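Local coordinates for protein chemotactic transducer PctC (Pseudomonas aeruginosa, PDB 5LTV) that serves as a chemotactic transducer for amino acids, its extracytoplasmic Cache-type domain binding gamma-amino-butanoic acid and probably passing the signal into the cell, at residues P73-P85 with V94-R107. Residues are numbered along the deposited sequence; the frame is centred on the assembly and turned at random.
With ABU (gamma-amino-butanoic acid), chain H.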
ATOM      1  N   PRO A  73      -4.053 -24.649 -12.731  1.00 41.91           N
ATOM      2  CA  PRO A  73      -3.517 -23.276 -12.734  1.00 38.35           C
ATOM      3  C   PRO A  73      -2.504 -23.034 -13.847  1.00 34.79           C
ATOM      4  O   PRO A  73      -1.336 -22.782 -13.590  1.00 35.04           O
ATOM      5  CB  PRO A  73      -2.876 -23.183 -11.349  1.00 41.18           C
ATOM      6  CG  PRO A  73      -2.323 -24.575 -11.115  1.00 43.56           C
ATOM      7  CD  PRO A  73      -3.266 -25.540 -11.860  1.00 43.90           C
ATOM      8  N   ASP A  74      -2.961 -23.123 -15.098  1.00 35.22           N
ATOM      9  CA  ASP A  74      -2.190 -22.753 -16.272  1.00 33.82           C
ATOM     10  C   ASP A  74      -2.396 -21.267 -16.575  1.00 34.13           C
ATOM     11  O   ASP A  74      -3.172 -20.591 -15.898  1.00 38.04           O
ATOM     12  CB  ASP A  74      -2.577 -23.648 -17.450  1.00 40.08           C
ATOM     13  CG  ASP A  74      -4.038 -23.492 -17.877  1.00 48.52           C
ATOM     14  OD1 ASP A  74      -4.793 -22.709 -17.267  1.00 50.48           O
ATOM     15  OD2 ASP A  74      -4.459 -24.192 -18.817  1.00 53.43           O
ATOM     16  N   GLU A  75      -1.731 -20.764 -17.634  1.00 35.89           N
ATOM     17  CA  GLU A  75      -1.695 -19.330 -17.910  1.00 37.18           C
ATOM     18  C   GLU A  75      -3.066 -18.778 -18.255  1.00 33.10           C
ATOM     19  O   GLU A  75      -3.414 -17.646 -17.879  1.00 34.81           O
ATOM     20  CB  GLU A  75      -0.735 -19.037 -19.068  1.00 48.24           C
ATOM     21  CG  GLU A  75       0.726 -19.134 -18.725  1.00 60.12           C
ATOM     22  CD  GLU A  75       1.038 -18.508 -17.382  1.00 71.66           C
ATOM     23  OE1 GLU A  75       0.669 -17.328 -17.159  1.00 79.21           O
ATOM     24  OE2 GLU A  75       1.631 -19.217 -16.544  1.00 69.06           O
ATOM     25  N   ALA A  76      -3.823 -19.522 -19.044  1.00 33.35           N
ATOM     26  CA  ALA A  76      -5.109 -19.029 -19.509  1.00 33.55           C
ATOM     27  C   ALA A  76      -6.103 -18.933 -18.355  1.00 35.66           C
ATOM     28  O   ALA A  76      -6.873 -17.971 -18.273  1.00 44.23           O
ATOM     29  CB  ALA A  76      -5.622 -19.938 -20.625  1.00 32.85           C
ATOM     30  N   ASN A  77      -6.069 -19.895 -17.430  1.00 34.19           N
ATOM     31  CA  ASN A  77      -6.958 -19.854 -16.274  1.00 31.41           C
ATOM     32  C   ASN A  77      -6.585 -18.739 -15.293  1.00 34.48           C
ATOM     33  O   ASN A  77      -7.477 -18.114 -14.694  1.00 33.37           O
ATOM     34  CB  ASN A  77      -6.959 -21.195 -15.562  1.00 31.88           C
ATOM     35  CG  ASN A  77      -7.653 -22.250 -16.359  1.00 41.81           C
ATOM     36  OD1 ASN A  77      -8.412 -21.932 -17.275  1.00 49.82           O
ATOM     37  ND2 ASN A  77      -7.422 -23.524 -16.013  1.00 40.74           N
ATOM     38  N   ILE A  78      -5.282 -18.508 -15.091  1.00 32.15           N
ATOM     39  CA  ILE A  78      -4.832 -17.420 -14.233  1.00 33.56           C
ATOM     40  C   ILE A  78      -5.266 -16.076 -14.819  1.00 31.40           C
ATOM     41  O   ILE A  78      -5.773 -15.200 -14.106  1.00 29.88           O
ATOM     42  CB  ILE A  78      -3.300 -17.486 -14.045  1.00 31.65           C
ATOM     43  CG1 ILE A  78      -2.912 -18.565 -13.045  1.00 23.94           C
ATOM     44  CG2 ILE A  78      -2.722 -16.151 -13.552  1.00 27.19           C
ATOM     45  CD1 ILE A  78      -1.471 -19.056 -13.244  1.00 23.92           C
ATOM     46  N   ALA A  79      -5.070 -15.900 -16.132  1.00 29.55           N
ATOM     47  CA  ALA A  79      -5.414 -14.629 -16.759  1.00 29.97           C
ATOM     48  C   ALA A  79      -6.909 -14.375 -16.667  1.00 30.06           C
ATOM     49  O   ALA A  79      -7.335 -13.252 -16.388  1.00 30.80           O
ATOM     50  CB  ALA A  79      -4.949 -14.611 -18.209  1.00 24.82           C
ATOM     51  N   ARG A  80      -7.709 -15.429 -16.837  1.00 31.05           N
ATOM     52  CA  ARG A  80      -9.164 -15.313 -16.760  1.00 32.68           C
ATOM     53  C   ARG A  80      -9.584 -14.839 -15.383  1.00 27.94           C
ATOM     54  O   ARG A  80     -10.373 -13.901 -15.261  1.00 29.11           O
ATOM     55  CB  ARG A  80      -9.824 -16.657 -17.110  1.00 40.04           C
ATOM     56  CG  ARG A  80     -11.298 -16.587 -17.516  1.00 51.45           C
ATOM     57  CD  ARG A  80     -11.842 -17.920 -18.064  1.00 60.62           C
ATOM     58  NE  ARG A  80     -11.888 -18.929 -17.012  1.00 72.89           N
ATOM     59  CZ  ARG A  80     -12.994 -19.540 -16.599  1.00 77.36           C
ATOM     60  NH1 ARG A  80     -14.161 -19.269 -17.176  1.00 78.84           N
ATOM     61  NH2 ARG A  80     -12.930 -20.429 -15.611  1.00 81.27           N
ATOM     62  N   GLN A  81      -9.045 -15.464 -14.327  1.00 25.34           N
ATOM     63  CA  GLN A  81      -9.301 -15.003 -12.957  1.00 26.46           C
ATOM     64  C   GLN A  81      -8.891 -13.528 -12.752  1.00 27.43           C
ATOM     65  O   GLN A  81      -9.630 -12.755 -12.134  1.00 23.56           O
ATOM     66  CB  GLN A  81      -8.567 -15.931 -11.981  1.00 33.99           C
ATOM     67  CG  GLN A  81      -9.372 -16.412 -10.802  1.00 33.58           C
ATOM     68  CD  GLN A  81     -10.581 -17.271 -11.175  1.00 30.51           C
ATOM     69  OE1 GLN A  81     -10.587 -17.991 -12.185  1.00 28.13           O
ATOM     70  NE2 GLN A  81     -11.634 -17.186 -10.347  1.00 27.22           N
ATOM     71  N   LEU A  82      -7.746 -13.101 -13.313  1.00 23.70           N
ATOM     72  CA  LEU A  82      -7.272 -11.726 -13.128  1.00 24.28           C
ATOM     73  C   LEU A  82      -8.081 -10.715 -13.928  1.00 26.58           C
ATOM     74  O   LEU A  82      -8.097  -9.527 -13.574  1.00 27.36           O
ATOM     75  CB  LEU A  82      -5.777 -11.607 -13.488  1.00 23.33           C
ATOM     76  CG  LEU A  82      -4.865 -12.348 -12.485  1.00 28.25           C
ATOM     77  CD1 LEU A  82      -3.386 -12.387 -12.881  1.00 27.39           C
ATOM     78  CD2 LEU A  82      -4.976 -11.699 -11.165  1.00 32.34           C
ATOM     79  N   GLU A  83      -8.797 -11.160 -14.953  1.00 24.83           N
ATOM     80  CA  GLU A  83      -9.534 -10.236 -15.802  1.00 25.48           C
ATOM     81  C   GLU A  83     -10.873  -9.793 -15.215  1.00 28.82           C
ATOM     82  O   GLU A  83     -11.570  -9.003 -15.862  1.00 29.40           O
ATOM     83  CB  GLU A  83      -9.729 -10.868 -17.190  1.00 19.51           C
ATOM     84  CG  GLU A  83      -8.426 -10.755 -17.913  1.00 27.93           C
ATOM     85  CD  GLU A  83      -8.458 -11.217 -19.334  1.00 31.90           C
ATOM     86  OE1 GLU A  83      -9.519 -11.683 -19.776  1.00 38.81           O
ATOM     87  OE2 GLU A  83      -7.407 -11.105 -20.012  1.00 33.26           O
ATOM     88  N   GLN A  84     -11.238 -10.249 -14.017  1.00 27.29           N
ATOM     89  CA  GLN A  84     -12.497  -9.812 -13.411  1.00 27.81           C
ATOM     90  C   GLN A  84     -12.553  -8.290 -13.231  1.00 27.59           C
ATOM     91  O   GLN A  84     -11.581  -7.680 -12.740  1.00 27.26           O
ATOM     92  CB  GLN A  84     -12.705 -10.512 -12.068  1.00 24.46           C
ATOM     93  CG  GLN A  84     -13.007 -11.972 -12.210  1.00 23.43           C
ATOM     94  CD  GLN A  84     -12.994 -12.660 -10.880  1.00 28.94           C
ATOM     95  OE1 GLN A  84     -12.000 -13.340 -10.514  1.00 24.19           O
ATOM     96  NE2 GLN A  84     -14.091 -12.484 -10.124  1.00 18.43           N
ATOM     97  N   PRO A  85     -13.656  -7.637 -13.606  1.00 24.86           N
ATOM     98  CA  PRO A  85     -13.687  -6.171 -13.558  1.00 22.12           C
ATOM     99  C   PRO A  85     -13.567  -5.597 -12.148  1.00 26.12           C
ATOM    100  O   PRO A  85     -13.147  -4.439 -11.995  1.00 23.86           O
ATOM    101  CB  PRO A  85     -15.045  -5.808 -14.195  1.00 24.27           C
ATOM    102  CG  PRO A  85     -15.432  -7.022 -15.028  1.00 28.23           C
ATOM    103  CD  PRO A  85     -14.741  -8.229 -14.417  1.00 24.92           C
ATOM    104  N   VAL A  94      -3.643  -5.642 -10.814  1.00 24.41           N
ATOM    105  CA  VAL A  94      -3.440  -6.856 -10.044  1.00 22.80           C
ATOM    106  C   VAL A  94      -2.570  -7.769 -10.890  1.00 25.42           C
ATOM    107  O   VAL A  94      -2.515  -7.643 -12.126  1.00 22.05           O
ATOM    108  CB  VAL A  94      -4.769  -7.557  -9.655  1.00 23.90           C
ATOM    109  CG1 VAL A  94      -5.563  -6.692  -8.726  1.00 18.67           C
ATOM    110  CG2 VAL A  94      -5.603  -7.888 -10.913  1.00 23.52           C
ATOM    111  N   TYR A  95      -1.870  -8.689 -10.213  1.00 25.19           N
ATOM    112  CA  TYR A  95      -0.863  -9.453 -10.932  1.00 27.82           C
ATOM    113  C   TYR A  95      -0.371 -10.634 -10.111  1.00 27.06           C
ATOM    114  O   TYR A  95      -0.472 -10.662  -8.881  1.00 26.55           O
ATOM    115  CB  TYR A  95       0.325  -8.595 -11.372  1.00 27.68           C
ATOM    116  CG  TYR A  95       0.842  -7.540 -10.417  1.00 28.40           C
ATOM    117  CD1 TYR A  95       0.309  -6.249 -10.426  1.00 30.15           C
ATOM    118  CD2 TYR A  95       1.938  -7.796  -9.567  1.00 25.29           C
ATOM    119  CE1 TYR A  95       0.817  -5.243  -9.568  1.00 30.04           C
ATOM    120  CE2 TYR A  95       2.464  -6.793  -8.725  1.00 20.00           C
ATOM    121  CZ  TYR A  95       1.897  -5.524  -8.733  1.00 28.08           C
ATOM    122  OH  TYR A  95       2.384  -4.519  -7.917  1.00 28.73           O
ATOM    123  N   LEU A  96       0.162 -11.611 -10.840  1.00 25.53           N
ATOM    124  CA  LEU A  96       0.764 -12.818 -10.294  1.00 23.73           C
ATOM    125  C   LEU A  96       2.152 -12.952 -10.894  1.00 26.18           C
ATOM    126  O   LEU A  96       2.293 -13.063 -12.116  1.00 25.71           O
ATOM    127  CB  LEU A  96      -0.072 -14.061 -10.625  1.00 20.25           C
ATOM    128  CG  LEU A  96       0.567 -15.417 -10.238  1.00 27.72           C
ATOM    129  CD1 LEU A  96       0.503 -15.663  -8.722  1.00 20.38           C
ATOM    130  CD2 LEU A  96      -0.148 -16.553 -10.970  1.00 26.92           C
ATOM    131  N   GLY A  97       3.176 -12.942 -10.042  1.00 28.67           N
ATOM    132  CA  GLY A  97       4.517 -13.268 -10.459  1.00 25.43           C
ATOM    133  C   GLY A  97       4.714 -14.715 -10.073  1.00 29.06           C
ATOM    134  O   GLY A  97       4.521 -15.085  -8.911  1.00 30.35           O
ATOM    135  N   GLU A  98       5.053 -15.548 -11.067  1.00 29.30           N
ATOM    136  CA  GLU A  98       5.163 -16.996 -10.883  1.00 30.54           C
ATOM    137  C   GLU A  98       6.588 -17.414 -10.531  1.00 26.28           C
ATOM    138  O   GLU A  98       7.548 -16.890 -11.080  1.00 29.33           O
ATOM    139  CB  GLU A  98       4.685 -17.740 -12.140  1.00 34.54           C
ATOM    140  CG  GLU A  98       3.169 -17.678 -12.309  1.00 40.97           C
ATOM    141  CD  GLU A  98       2.644 -18.437 -13.508  1.00 49.35           C
ATOM    142  OE1 GLU A  98       1.896 -17.838 -14.318  1.00 49.30           O
ATOM    143  OE2 GLU A  98       2.926 -19.652 -13.628  1.00 55.82           O
ATOM    144  N   ALA A  99       6.704 -18.410  -9.648  1.00 25.69           N
ATOM    145  CA  ALA A  99       8.005 -18.832  -9.113  1.00 23.29           C
ATOM    146  C   ALA A  99       8.820 -19.625 -10.133  1.00 27.20           C
ATOM    147  O   ALA A  99      10.044 -19.474 -10.193  1.00 34.57           O
ATOM    148  CB  ALA A  99       7.787 -19.673  -7.856  1.00 22.34           C
ATOM    149  N   ALA A 100       8.177 -20.461 -10.960  1.00 26.07           N
ATOM    150  CA  ALA A 100       8.949 -21.386 -11.804  1.00 31.36           C
ATOM    151  C   ALA A 100       9.890 -20.644 -12.761  1.00 35.80           C
ATOM    152  O   ALA A 100      11.061 -20.991 -12.885  1.00 39.76           O
ATOM    153  CB  ALA A 100       8.019 -22.318 -12.601  1.00 28.99           C
ATOM    154  N   SER A 101       9.392 -19.636 -13.463  1.00 38.84           N
ATOM    155  CA  SER A 101      10.256 -18.992 -14.456  1.00 38.50           C
ATOM    156  C   SER A 101       9.995 -17.492 -14.595  1.00 38.16           C
ATOM    157  O   SER A 101      10.354 -16.914 -15.627  1.00 38.44           O
ATOM    158  CB  SER A 101      10.081 -19.668 -15.835  1.00 36.65           C
ATOM    159  OG  SER A 101       8.743 -19.564 -16.263  1.00 37.87           O
ATOM    160  N   GLY A 102       9.356 -16.851 -13.609  1.00 36.96           N
ATOM    161  CA  GLY A 102       9.155 -15.417 -13.634  1.00 34.04           C
ATOM    162  C   GLY A 102       8.013 -14.914 -14.495  1.00 30.98           C
ATOM    163  O   GLY A 102       7.883 -13.697 -14.663  1.00 31.40           O
ATOM    164  N   THR A 103       7.208 -15.804 -15.066  1.00 29.24           N
ATOM    165  CA  THR A 103       6.036 -15.419 -15.842  1.00 27.09           C
ATOM    166  C   THR A 103       5.192 -14.428 -15.053  1.00 28.35           C
ATOM    167  O   THR A 103       4.904 -14.639 -13.878  1.00 32.51           O
ATOM    168  CB  THR A 103       5.217 -16.670 -16.163  1.00 30.65           C
ATOM    169  OG1 THR A 103       6.031 -17.626 -16.887  1.00 30.68           O
ATOM    170  CG2 THR A 103       3.928 -16.300 -16.937  1.00 28.46           C
ATOM    171  N   PHE A 104       4.840 -13.320 -15.685  1.00 27.49           N
ATOM    172  CA  PHE A 104       4.208 -12.200 -15.018  1.00 23.88           C
ATOM    173  C   PHE A 104       2.896 -11.922 -15.745  1.00 29.97           C
ATOM    174  O   PHE A 104       2.906 -11.551 -16.928  1.00 26.28           O
ATOM    175  CB  PHE A 104       5.136 -10.986 -15.040  1.00 25.30           C
ATOM    176  CG  PHE A 104       4.569  -9.768 -14.341  1.00 26.00           C
ATOM    177  CD1 PHE A 104       4.452  -9.744 -12.959  1.00 24.69           C
ATOM    178  CD2 PHE A 104       4.163  -8.655 -15.072  1.00 26.09           C
ATOM    179  CE1 PHE A 104       3.941  -8.630 -12.312  1.00 25.53           C
ATOM    180  CE2 PHE A 104       3.638  -7.550 -14.448  1.00 24.65           C
ATOM    181  CZ  PHE A 104       3.525  -7.536 -13.051  1.00 27.82           C
ATOM    182  N   THR A 105       1.770 -12.109 -15.052  1.00 25.68           N
ATOM    183  CA  THR A 105       0.451 -11.837 -15.621  1.00 24.89           C
ATOM    184  C   THR A 105      -0.180 -10.686 -14.855  1.00 26.15           C
ATOM    185  O   THR A 105      -0.437 -10.800 -13.659  1.00 25.86           O
ATOM    186  CB  THR A 105      -0.464 -13.049 -15.558  1.00 25.39           C
ATOM    187  OG1 THR A 105       0.228 -14.172 -16.071  1.00 26.86           O
ATOM    188  CG2 THR A 105      -1.713 -12.823 -16.399  1.00 20.41           C
ATOM    189  N   MET A 106      -0.429  -9.590 -15.546  1.00 24.90           N
ATOM    190  CA  MET A 106      -0.949  -8.373 -14.970  1.00 21.96           C
ATOM    191  C   MET A 106      -2.226  -7.952 -15.693  1.00 24.97           C
ATOM    192  O   MET A 106      -2.265  -7.966 -16.929  1.00 26.25           O
ATOM    193  CB  MET A 106       0.050  -7.270 -15.115  1.00 22.17           C
ATOM    194  CG  MET A 106      -0.511  -5.919 -14.716  1.00 23.18           C
ATOM    195  SD  MET A 106       0.840  -4.654 -14.461  1.00 29.49           S
ATOM    196  CE  MET A 106       1.038  -4.110 -16.104  1.00 28.77           C
ATOM    197  N   ARG A 107      -3.252  -7.549 -14.918  1.00 22.20           N
ATOM    198  CA  ARG A 107      -4.498  -7.013 -15.498  1.00 24.32           C
ATOM    199  C   ARG A 107      -4.898  -5.785 -14.696  1.00 24.41           C
ATOM    200  O   ARG A 107      -4.712  -5.792 -13.497  1.00 22.70           O
ATOM    201  CB  ARG A 107      -5.670  -8.056 -15.573  1.00 20.93           C
ATOM    202  CG  ARG A 107      -5.299  -9.273 -16.469  1.00 23.62           C
ATOM    203  CD  ARG A 107      -5.397  -8.922 -17.997  1.00 21.39           C
ATOM    204  NE  ARG A 107      -5.188 -10.051 -18.907  1.00 24.71           N
ATOM    205  CZ  ARG A 107      -3.978 -10.581 -19.230  1.00 27.22           C
ATOM    206  NH1 ARG A 107      -2.802 -10.172 -18.714  1.00 24.50           N
ATOM    207  NH2 ARG A 107      -3.967 -11.563 -20.080  1.00 31.90           N
TER
HETATM  208  N   ABU H 301       1.987  -2.890 -11.777  1.00 24.73           N
HETATM  209  CD  ABU H 301       3.395  -2.588 -11.398  1.00 30.77           C
HETATM  210  CB  ABU H 301       4.318  -3.755 -11.625  1.00 34.52           C
HETATM  211  CG  ABU H 301       5.148  -4.116 -10.405  1.00 34.34           C
HETATM  212  C   ABU H 301       6.597  -3.677 -10.286  1.00 34.99           C
HETATM  213  O   ABU H 301       6.847  -2.447 -10.226  1.00 31.59           O
HETATM  214  OXT ABU H 301       7.478  -4.576 -10.176  1.00 35.06           O
HETATM  215  O   HOH W   1       0.813 -21.796 -14.603  1.00 38.70           O
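In the membrane-distal half of this double-Cache domain, helix 75-82 packs on the edge hairpin of the sheet, where Leu82 and Ile78 meet strands 94-98 and 104-107. The helix axis runs roughly parallel to strand 104-107 (25°). The other face of the hairpin turns Tyr95 and Met106 to the ligand: Met106 SD lies 3.4 Å from the amine N of gamma-amino-butanoic acid, and Tyr95 lays a ring face over its CB. Asp168 holds the Tyr95 hydroxyl. Leu82 sends CD1 to Thr105 O (3.4 Å) and CD2 to Val94 CG2 (3.9 Å); Leu82 and Val94 also touch Leu63 of helix 34-68. Ile78 CD1 meets Leu96 CD2 at 3.6 Å, the side chains crossing at about a right angle. Glu75 bends at chi2 (-42°), which brings its carboxylate to that of Glu98, nearly coplanar. Glu75 OE2 and Glu98 OE1 are 2.6 Å apart, so one acid probably holds a proton. A water sits between Pro73 O and Glu98 OE2, with more acceptors in reach than protons. At the helix C-terminus, Arg107 NE gives Glu83 OE2 an almost straight, in-plane salt-bridge bond of 2.7 Å, received on the anti lone pair, while Arg107 NH1 donates a hydrogen bond to Met106 O.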